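Local coordinates for NEDD8-conjugating enzyme UBC12 (Saccharomyces cerevisiae, PDB 3O2U), which accepts the ubiquitin-like protein NEDD8/Rub1 from its E1 enzyme and catalyses its covalent attachment to other proteins, chiefly the cullin Cdc53, at residues 81-86 with 98-103; 46-52 with 65-71. One frame throughout, in Å; residues are numbered along the deposited sequence.

Contact 1 (81-86 with 98-103); sequences SINFNL and KVVCLK
The hairpin that closes one side of the antiparallel sheet of the E2 core pairs F84 with C101, N85 with V100 and L86 with V99. N85 and V100 form the hydrogen-bonded pair, joined by bonds in both directions, N85 N to V100 O at 2.9 Å. Beyond C101 the chain leaves the strand, yet L102 N still reaches N83 O at 2.9 Å in a nearly straight bond (167°). On the face of F84, L86, C101 and V99, the sulfur of C101 meets I82 CG2 at 3.6 Å and stands 4.5 Å from the centroid of the F84 ring, obliquely placed, as a Cys sulfur-aromatic contact. With chi1 at -180° the sulfur reaches along the strand to I82, opposite the backbone N, while C101 CB stays 3.6 Å from F84 CE1. In the ubiquitin-conjugating fold this face of the central sheet is covered by helix 131-143, whose F142 touches both I82 and F84. The other face is more polar. N83 lies across K103, whose chain bends at chi2 and chi4 and brings NZ to 2.8 Å from N83 OD1, above the amide plane. N83 ND2 gives a hydrogen bond to a water and another to E67, so both ends of the amide are held. L102 CD1 packs 3.8 Å from N85 CG, its side chain crossing that of N85 at about a right angle.

Contact 2 (46-52 with 65-71); sequences TVTLNVI and KLEVIVR
I69 O is gripped twice: T48 N donates to it at 3.1 Å, and a water donates a second bond at 3.0 Å. The same water also bonds to T48 OG1, bridging the side chain of one strand to the backbone of the other. OG1 sits between the backbone N and the carbonyl carbon (chi1 64°), turned to the neighbouring strand, and rests 3.5 Å from I69 CB. The ladder runs on with T46 O taking R71 N at 2.8 Å, a reciprocal pair between N50 and E67, and I52 N reaching K65 O by a more bent bond (144°). N50 and E67 lie side by side with amide and carboxylate planes 49° apart; OD1 and OE1, two acceptors, approach to 3.1 Å without bonding, while the partner of E67 OE2 is N83. I69 CD1 touches both T48 OG1 and N50 OD1, 4.0 Å from the latter; an alanine here would keep the CB contact but would probably open a gap beside these two oxygens where the longer chain now packs. On the reverse face V47 CG1 meets V68 CG1 at 3.9 Å, and L49 and L66 approach through their CD1 methyls. I135 of helix 131-143 lies against V47 and L49, giving the arrangement of the ubiquitin-conjugating fold: an antiparallel sheet, here its edge strand and the next, with one apolar face turned to a helix.

In the fold
Contacts 1 and 2 are the two outer strand pairs of one four-stranded antiparallel sheet, joined through its middle strands 65-70 and 82-87, their centres 9 Å apart. Probable backbone hydrogen bonds stitch the seam, F84 O to V68 N at 2.7 Å and L86 N to L66 O at 2.8 Å. On the polar face N83 of contact 1 is tied to E67 of contact 2, while on the apolar face both pack on helix 131-143. Contact 1 lies nearer the catalytic centre: the side chain of V99 is about 10 Å from that of C117, the predicted thioester cysteine. Contact 2 lies away; its V51 side chain is about 4 Å from a glycerol, probably from crystallisation.

Contact 1 (81-86 with 98-103)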
ATOM      1  N   SER A  81       7.015  13.696  -0.838  1.00 22.68           N
ATOM      2  CA  SER A  81       6.622  12.627   0.080  1.00 16.25           C
ATOM      3  C   SER A  81       5.233  12.067  -0.267  1.00 19.45           C
ATOM      4  O   SER A  81       4.230  12.772  -0.153  1.00 18.15           O
ATOM      5  CB  SER A  81       6.667  13.127   1.532  1.00 19.47           C
ATOM      6  OG  SER A  81       8.003  13.410   1.925  1.00 24.27           O
ATOM      7  N   ILE A  82       5.178  10.813  -0.706  1.00 17.28           N
ATOM      8  CA  ILE A  82       3.902  10.182  -1.049  1.00 15.65           C
ATOM      9  C   ILE A  82       3.581   9.100  -0.039  1.00 13.14           C
ATOM     10  O   ILE A  82       4.339   8.151   0.113  1.00 15.65           O
ATOM     11  CB  ILE A  82       3.906   9.575  -2.459  1.00 18.40           C
ATOM     12  CG1 ILE A  82       4.376  10.612  -3.497  1.00 18.50           C
ATOM     13  CG2 ILE A  82       2.512   9.057  -2.801  1.00 18.42           C
ATOM     14  CD1 ILE A  82       5.912  10.673  -3.682  1.00 17.97           C
ATOM     15  N   ASN A  83       2.493   9.265   0.705  1.00 16.40           N
ATOM     16  CA  ASN A  83       2.153   8.262   1.702  1.00 17.05           C
ATOM     17  C   ASN A  83       1.025   7.345   1.245  1.00 15.74           C
ATOM     18  O   ASN A  83       0.155   7.746   0.466  1.00 15.80           O
ATOM     19  CB  ASN A  83       1.887   8.880   3.094  1.00 16.53           C
ATOM     20  CG  ASN A  83       0.763   9.911   3.091  1.00 21.50           C
ATOM     21  OD1 ASN A  83       0.468  10.534   2.074  1.00 20.88           O
ATOM     22  ND2 ASN A  83       0.138  10.101   4.253  1.00 22.63           N
ATOM     23  N   PHE A  84       1.068   6.104   1.727  1.00 16.20           N
ATOM     24  CA  PHE A  84       0.105   5.065   1.363  1.00 13.99           C
ATOM     25  C   PHE A  84      -0.373   4.396   2.644  1.00 16.31           C
ATOM     26  O   PHE A  84       0.390   4.239   3.598  1.00 15.40           O
ATOM     27  CB  PHE A  84       0.753   3.963   0.508  1.00 11.37           C
ATOM     28  CG  PHE A  84       1.303   4.441  -0.805  1.00 16.68           C
ATOM     29  CD1 PHE A  84       0.553   4.337  -1.974  1.00 15.92           C
ATOM     30  CD2 PHE A  84       2.574   4.998  -0.875  1.00 15.03           C
ATOM     31  CE1 PHE A  84       1.079   4.775  -3.207  1.00 18.69           C
ATOM     32  CE2 PHE A  84       3.102   5.434  -2.100  1.00 14.38           C
ATOM     33  CZ  PHE A  84       2.357   5.325  -3.258  1.00 15.33           C
ATOM     34  N   ASN A  85      -1.629   3.978   2.654  1.00 16.04           N
ATOM     35  CA  ASN A  85      -2.119   3.117   3.718  1.00 15.61           C
ATOM     36  C   ASN A  85      -2.156   1.703   3.168  1.00 16.92           C
ATOM     37  O   ASN A  85      -2.573   1.490   2.027  1.00 16.58           O
ATOM     38  CB  ASN A  85      -3.521   3.534   4.161  1.00 19.93           C
ATOM     39  CG  ASN A  85      -3.519   4.370   5.434  1.00 22.25           C
ATOM     40  OD1 ASN A  85      -2.488   4.546   6.081  1.00 27.50           O
ATOM     41  ND2 ASN A  85      -4.681   4.891   5.791  1.00 24.48           N
ATOM     42  N   LEU A  86      -1.693   0.747   3.961  1.00 14.30           N
ATOM     43  CA  LEU A  86      -1.798  -0.667   3.601  1.00 17.17           C
ATOM     44  C   LEU A  86      -2.707  -1.361   4.617  1.00 17.11           C
ATOM     45  O   LEU A  86      -2.382  -1.389   5.813  1.00 17.82           O
ATOM     46  CB  LEU A  86      -0.415  -1.330   3.607  1.00 15.49           C
ATOM     47  CG  LEU A  86       0.529  -1.092   2.414  1.00 15.36           C
ATOM     48  CD1 LEU A  86       0.855   0.380   2.238  1.00 17.29           C
ATOM     49  CD2 LEU A  86       1.793  -1.874   2.628  1.00 10.42           C
ATOM     50  N   LYS A  98      -4.766  -4.332   0.891  1.00 17.10           N
ATOM     51  CA  LYS A  98      -5.280  -3.275   0.028  1.00 19.20           C
ATOM     52  C   LYS A  98      -4.363  -2.054   0.162  1.00 17.16           C
ATOM     53  O   LYS A  98      -4.016  -1.674   1.256  1.00 15.59           O
ATOM     54  CB  LYS A  98      -6.700  -2.906   0.453  1.00 20.05           C
ATOM     55  CG  LYS A  98      -7.213  -1.616  -0.166  1.00 26.20           C
ATOM     56  CD  LYS A  98      -8.723  -1.626  -0.212  1.00 34.59           C
ATOM     57  CE  LYS A  98      -9.269  -0.378  -0.883  1.00 40.88           C
ATOM     58  NZ  LYS A  98      -9.038   0.802  -0.012  1.00 42.90           N
ATOM     59  N   VAL A  99      -3.946  -1.464  -0.953  1.00 15.40           N
ATOM     60  CA  VAL A  99      -3.053  -0.316  -0.908  1.00 16.63           C
ATOM     61  C   VAL A  99      -3.830   0.905  -1.400  1.00 20.46           C
ATOM     62  O   VAL A  99      -4.481   0.849  -2.444  1.00 21.35           O
ATOM     63  CB  VAL A  99      -1.799  -0.572  -1.775  1.00 18.47           C
ATOM     64  CG1 VAL A  99      -0.897   0.663  -1.840  1.00 18.55           C
ATOM     65  CG2 VAL A  99      -1.048  -1.796  -1.250  1.00 16.15           C
ATOM     66  N   VAL A 100      -3.786   1.984  -0.629  1.00 15.79           N
ATOM     67  CA  VAL A 100      -4.456   3.231  -0.997  1.00 16.20           C
ATOM     68  C   VAL A 100      -3.470   4.386  -0.912  1.00 16.78           C
ATOM     69  O   VAL A 100      -2.869   4.606   0.140  1.00 17.24           O
ATOM     70  CB  VAL A 100      -5.629   3.539  -0.030  1.00 19.57           C
ATOM     71  CG1 VAL A 100      -6.310   4.833  -0.416  1.00 22.93           C
ATOM     72  CG2 VAL A 100      -6.632   2.400  -0.029  1.00 24.50           C
ATOM     73  N   CYS A 101      -3.300   5.123  -2.002  1.00 16.31           N
ATOM     74  CA  CYS A 101      -2.445   6.319  -1.974  1.00 18.04           C
ATOM     75  C   CYS A 101      -3.227   7.480  -1.358  1.00 21.60           C
ATOM     76  O   CYS A 101      -4.367   7.735  -1.735  1.00 18.48           O
ATOM     77  CB  CYS A 101      -1.953   6.689  -3.383  1.00 15.35           C
ATOM     78  SG  CYS A 101      -0.872   8.170  -3.406  1.00 17.74           S
ATOM     79  N   LEU A 102      -2.609   8.170  -0.403  1.00 18.23           N
ATOM     80  CA  LEU A 102      -3.300   9.133   0.432  1.00 18.64           C
ATOM     81  C   LEU A 102      -3.104  10.560  -0.051  1.00 24.51           C
ATOM     82  O   LEU A 102      -3.535  11.496   0.607  1.00 24.74           O
ATOM     83  CB  LEU A 102      -2.814   9.024   1.881  1.00 17.08           C
ATOM     84  CG  LEU A 102      -2.901   7.630   2.491  1.00 19.89           C
ATOM     85  CD1 LEU A 102      -2.480   7.688   3.948  1.00 20.61           C
ATOM     86  CD2 LEU A 102      -4.322   7.083   2.348  1.00 20.99           C
ATOM     87  N   LYS A 103      -2.431  10.718  -1.192  1.00 21.85           N
ATOM     88  CA  LYS A 103      -2.207  12.034  -1.773  1.00 19.33           C
ATOM     89  C   LYS A 103      -2.676  12.065  -3.225  1.00 22.13           C
ATOM     90  O   LYS A 103      -2.521  11.086  -3.950  1.00 22.31           O
ATOM     91  CB  LYS A 103      -0.714  12.395  -1.715  1.00 22.62           C
ATOM     92  CG  LYS A 103      -0.175  12.642  -0.302  1.00 17.83           C
ATOM     93  CD  LYS A 103      -0.858  13.840   0.349  1.00 18.54           C
ATOM     94  CE  LYS A 103      -0.135  14.302   1.636  1.00 25.56           C
ATOM     95  NZ  LYS A 103      -0.018  13.229   2.664  1.00 28.98           N
TER
HETATM   96  O   HOH W   1      -2.305  11.881   4.814  1.00 37.28           O

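Contact 2 (46-52 with 65-71)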
ATOM      1  N   THR A  46      14.875   6.195   2.025  1.00 21.40           N
ATOM      2  CA  THR A  46      13.813   6.871   1.291  1.00 20.86           C
ATOM      3  C   THR A  46      12.415   6.369   1.657  1.00 24.66           C
ATOM      4  O   THR A  46      11.417   6.880   1.151  1.00 21.21           O
ATOM      5  CB  THR A  46      14.001   6.676  -0.205  1.00 22.38           C
ATOM      6  OG1 THR A  46      14.316   5.299  -0.437  1.00 23.11           O
ATOM      7  CG2 THR A  46      15.150   7.553  -0.718  1.00 26.07           C
ATOM      8  N   VAL A  47      12.344   5.368   2.524  1.00 21.06           N
ATOM      9  CA  VAL A  47      11.050   4.845   2.942  1.00 18.56           C
ATOM     10  C   VAL A  47      10.925   4.758   4.448  1.00 20.46           C
ATOM     11  O   VAL A  47      11.760   4.151   5.121  1.00 23.59           O
ATOM     12  CB  VAL A  47      10.759   3.453   2.369  1.00 19.37           C
ATOM     13  CG1 VAL A  47       9.376   2.952   2.873  1.00 20.54           C
ATOM     14  CG2 VAL A  47      10.787   3.485   0.839  1.00 20.71           C
ATOM     15  N   THR A  48       9.869   5.355   4.977  1.00 19.46           N
ATOM     16  CA  THR A  48       9.585   5.214   6.394  1.00 20.05           C
ATOM     17  C   THR A  48       8.207   4.567   6.574  1.00 21.49           C
ATOM     18  O   THR A  48       7.358   4.629   5.680  1.00 22.96           O
ATOM     19  CB  THR A  48       9.676   6.561   7.098  1.00 26.37           C
ATOM     20  OG1 THR A  48       8.669   7.439   6.591  1.00 32.87           O
ATOM     21  CG2 THR A  48      11.037   7.186   6.833  1.00 27.80           C
ATOM     22  N   LEU A  49       7.992   3.929   7.715  1.00 20.47           N
ATOM     23  CA  LEU A  49       6.795   3.128   7.919  1.00 20.64           C
ATOM     24  C   LEU A  49       6.270   3.362   9.328  1.00 25.26           C
ATOM     25  O   LEU A  49       7.044   3.386  10.280  1.00 24.40           O
ATOM     26  CB  LEU A  49       7.108   1.648   7.703  1.00 21.00           C
ATOM     27  CG  LEU A  49       5.924   0.686   7.780  1.00 26.07           C
ATOM     28  CD1 LEU A  49       6.224  -0.613   7.091  1.00 24.71           C
ATOM     29  CD2 LEU A  49       5.543   0.421   9.236  1.00 25.87           C
ATOM     30  N   ASN A  50       4.958   3.548   9.442  1.00 20.18           N
ATOM     31  CA  ASN A  50       4.289   3.718  10.727  1.00 22.49           C
ATOM     32  C   ASN A  50       3.255   2.626  10.877  1.00 20.53           C
ATOM     33  O   ASN A  50       2.429   2.420   9.980  1.00 19.77           O
ATOM     34  CB  ASN A  50       3.588   5.075  10.796  1.00 20.69           C
ATOM     35  CG  ASN A  50       4.566   6.235  10.745  1.00 26.28           C
ATOM     36  OD1 ASN A  50       4.402   7.177   9.964  1.00 32.01           O
ATOM     37  ND2 ASN A  50       5.605   6.159  11.562  1.00 22.51           N
ATOM     38  N   VAL A  51       3.298   1.919  11.997  1.00 19.10           N
ATOM     39  CA  VAL A  51       2.260   0.947  12.277  1.00 18.63           C
ATOM     40  C   VAL A  51       1.091   1.740  12.818  1.00 20.55           C
ATOM     41  O   VAL A  51       1.222   2.383  13.850  1.00 24.71           O
ATOM     42  CB  VAL A  51       2.686  -0.068  13.348  1.00 21.78           C
ATOM     43  CG1 VAL A  51       1.546  -1.041  13.610  1.00 24.69           C
ATOM     44  CG2 VAL A  51       3.952  -0.814  12.923  1.00 24.27           C
ATOM     45  N   ILE A  52      -0.047   1.697  12.136  1.00 17.75           N
ATOM     46  CA  ILE A  52      -1.222   2.441  12.589  1.00 20.03           C
ATOM     47  C   ILE A  52      -2.051   1.541  13.505  1.00 24.99           C
ATOM     48  O   ILE A  52      -2.346   1.900  14.657  1.00 24.28           O
ATOM     49  CB  ILE A  52      -2.103   2.929  11.412  1.00 20.58           C
ATOM     50  CG1 ILE A  52      -1.316   3.842  10.471  1.00 19.89           C
ATOM     51  CG2 ILE A  52      -3.333   3.682  11.926  1.00 23.90           C
ATOM     52  CD1 ILE A  52      -0.691   5.045  11.161  1.00 21.71           C
ATOM     53  N   LYS A  65      -3.043  -2.215  10.038  1.00 16.40           N
ATOM     54  CA  LYS A  65      -2.937  -1.150   9.048  1.00 17.52           C
ATOM     55  C   LYS A  65      -1.603  -0.431   9.208  1.00 19.20           C
ATOM     56  O   LYS A  65      -1.171  -0.137  10.335  1.00 16.69           O
ATOM     57  CB  LYS A  65      -4.110  -0.178   9.186  1.00 24.44           C
ATOM     58  CG  LYS A  65      -4.118   0.942   8.158  1.00 28.55           C
ATOM     59  CD  LYS A  65      -5.156   1.996   8.533  1.00 34.24           C
ATOM     60  CE  LYS A  65      -6.558   1.406   8.493  1.00 31.57           C
ATOM     61  NZ  LYS A  65      -7.165   1.713   7.176  1.00 30.82           N
ATOM     62  N   LEU A  66      -0.928  -0.203   8.085  1.00 16.93           N
ATOM     63  CA  LEU A  66       0.380   0.457   8.091  1.00 20.35           C
ATOM     64  C   LEU A  66       0.295   1.689   7.212  1.00 18.11           C
ATOM     65  O   LEU A  66      -0.468   1.710   6.245  1.00 18.08           O
ATOM     66  CB  LEU A  66       1.463  -0.469   7.515  1.00 15.44           C
ATOM     67  CG  LEU A  66       1.480  -1.923   7.991  1.00 19.10           C
ATOM     68  CD1 LEU A  66       2.515  -2.737   7.203  1.00 18.15           C
ATOM     69  CD2 LEU A  66       1.749  -2.015   9.489  1.00 21.32           C
ATOM     70  N   GLU A  67       1.084   2.702   7.547  1.00 14.59           N
ATOM     71  CA  GLU A  67       1.273   3.841   6.658  1.00 16.14           C
ATOM     72  C   GLU A  67       2.686   3.765   6.099  1.00 15.59           C
ATOM     73  O   GLU A  67       3.650   3.663   6.854  1.00 16.15           O
ATOM     74  CB  GLU A  67       1.114   5.165   7.399  1.00 15.98           C
ATOM     75  CG  GLU A  67       1.298   6.381   6.480  1.00 17.07           C
ATOM     76  CD  GLU A  67       1.369   7.686   7.235  1.00 21.02           C
ATOM     77  OE1 GLU A  67       1.780   7.675   8.419  1.00 24.73           O
ATOM     78  OE2 GLU A  67       1.026   8.728   6.636  1.00 24.05           O
ATOM     79  N   VAL A  68       2.811   3.813   4.780  1.00 17.77           N
ATOM     80  CA  VAL A  68       4.129   3.752   4.153  1.00 16.70           C
ATOM     81  C   VAL A  68       4.385   5.082   3.472  1.00 17.68           C
ATOM     82  O   VAL A  68       3.584   5.507   2.660  1.00 17.39           O
ATOM     83  CB  VAL A  68       4.213   2.630   3.095  1.00 16.13           C
ATOM     84  CG1 VAL A  68       5.520   2.738   2.309  1.00 18.39           C
ATOM     85  CG2 VAL A  68       4.120   1.273   3.760  1.00 16.44           C
ATOM     86  N   ILE A  69       5.504   5.723   3.800  1.00 18.03           N
ATOM     87  CA  ILE A  69       5.834   7.039   3.249  1.00 15.86           C
ATOM     88  C   ILE A  69       7.064   6.969   2.337  1.00 17.22           C
ATOM     89  O   ILE A  69       8.180   6.726   2.797  1.00 19.82           O
ATOM     90  CB  ILE A  69       6.098   8.059   4.361  1.00 18.63           C
ATOM     91  CG1 ILE A  69       4.867   8.178   5.273  1.00 17.80           C
ATOM     92  CG2 ILE A  69       6.458   9.419   3.747  1.00 20.46           C
ATOM     93  CD1 ILE A  69       5.082   9.042   6.504  1.00 23.01           C
ATOM     94  N   VAL A  70       6.850   7.179   1.041  1.00 17.49           N
ATOM     95  CA  VAL A  70       7.930   7.142   0.062  1.00 16.21           C
ATOM     96  C   VAL A  70       8.413   8.566  -0.239  1.00 19.40           C
ATOM     97  O   VAL A  70       7.624   9.417  -0.651  1.00 17.26           O
ATOM     98  CB  VAL A  70       7.461   6.416  -1.222  1.00 20.80           C
ATOM     99  CG1 VAL A  70       8.585   6.312  -2.234  1.00 19.61           C
ATOM    100  CG2 VAL A  70       6.964   5.001  -0.854  1.00 18.96           C
ATOM    101  N   ARG A  71       9.702   8.807   0.001  1.00 15.84           N
ATOM    102  CA  ARG A  71      10.346  10.096  -0.284  1.00 21.33           C
ATOM    103  C   ARG A  71      11.605   9.852  -1.127  1.00 15.60           C
ATOM    104  O   ARG A  71      12.700   9.716  -0.590  1.00 18.18           O
ATOM    105  CB  ARG A  71      10.716  10.809   1.022  1.00 19.62           C
ATOM    106  CG  ARG A  71      11.207  12.256   0.844  1.00 23.65           C
ATOM    107  CD  ARG A  71      11.318  12.942   2.194  1.00 23.04           C
ATOM    108  NE  ARG A  71      11.774  14.335   2.112  1.00 24.61           N
ATOM    109  CZ  ARG A  71      13.057  14.700   2.158  1.00 32.00           C
ATOM    110  NH1 ARG A  71      14.011  13.777   2.255  1.00 22.18           N
ATOM    111  NH2 ARG A  71      13.391  15.983   2.095  1.00 27.10           N
TER
HETATM  112  O   HOH W   2       9.918   8.779   4.048  1.00 25.70           O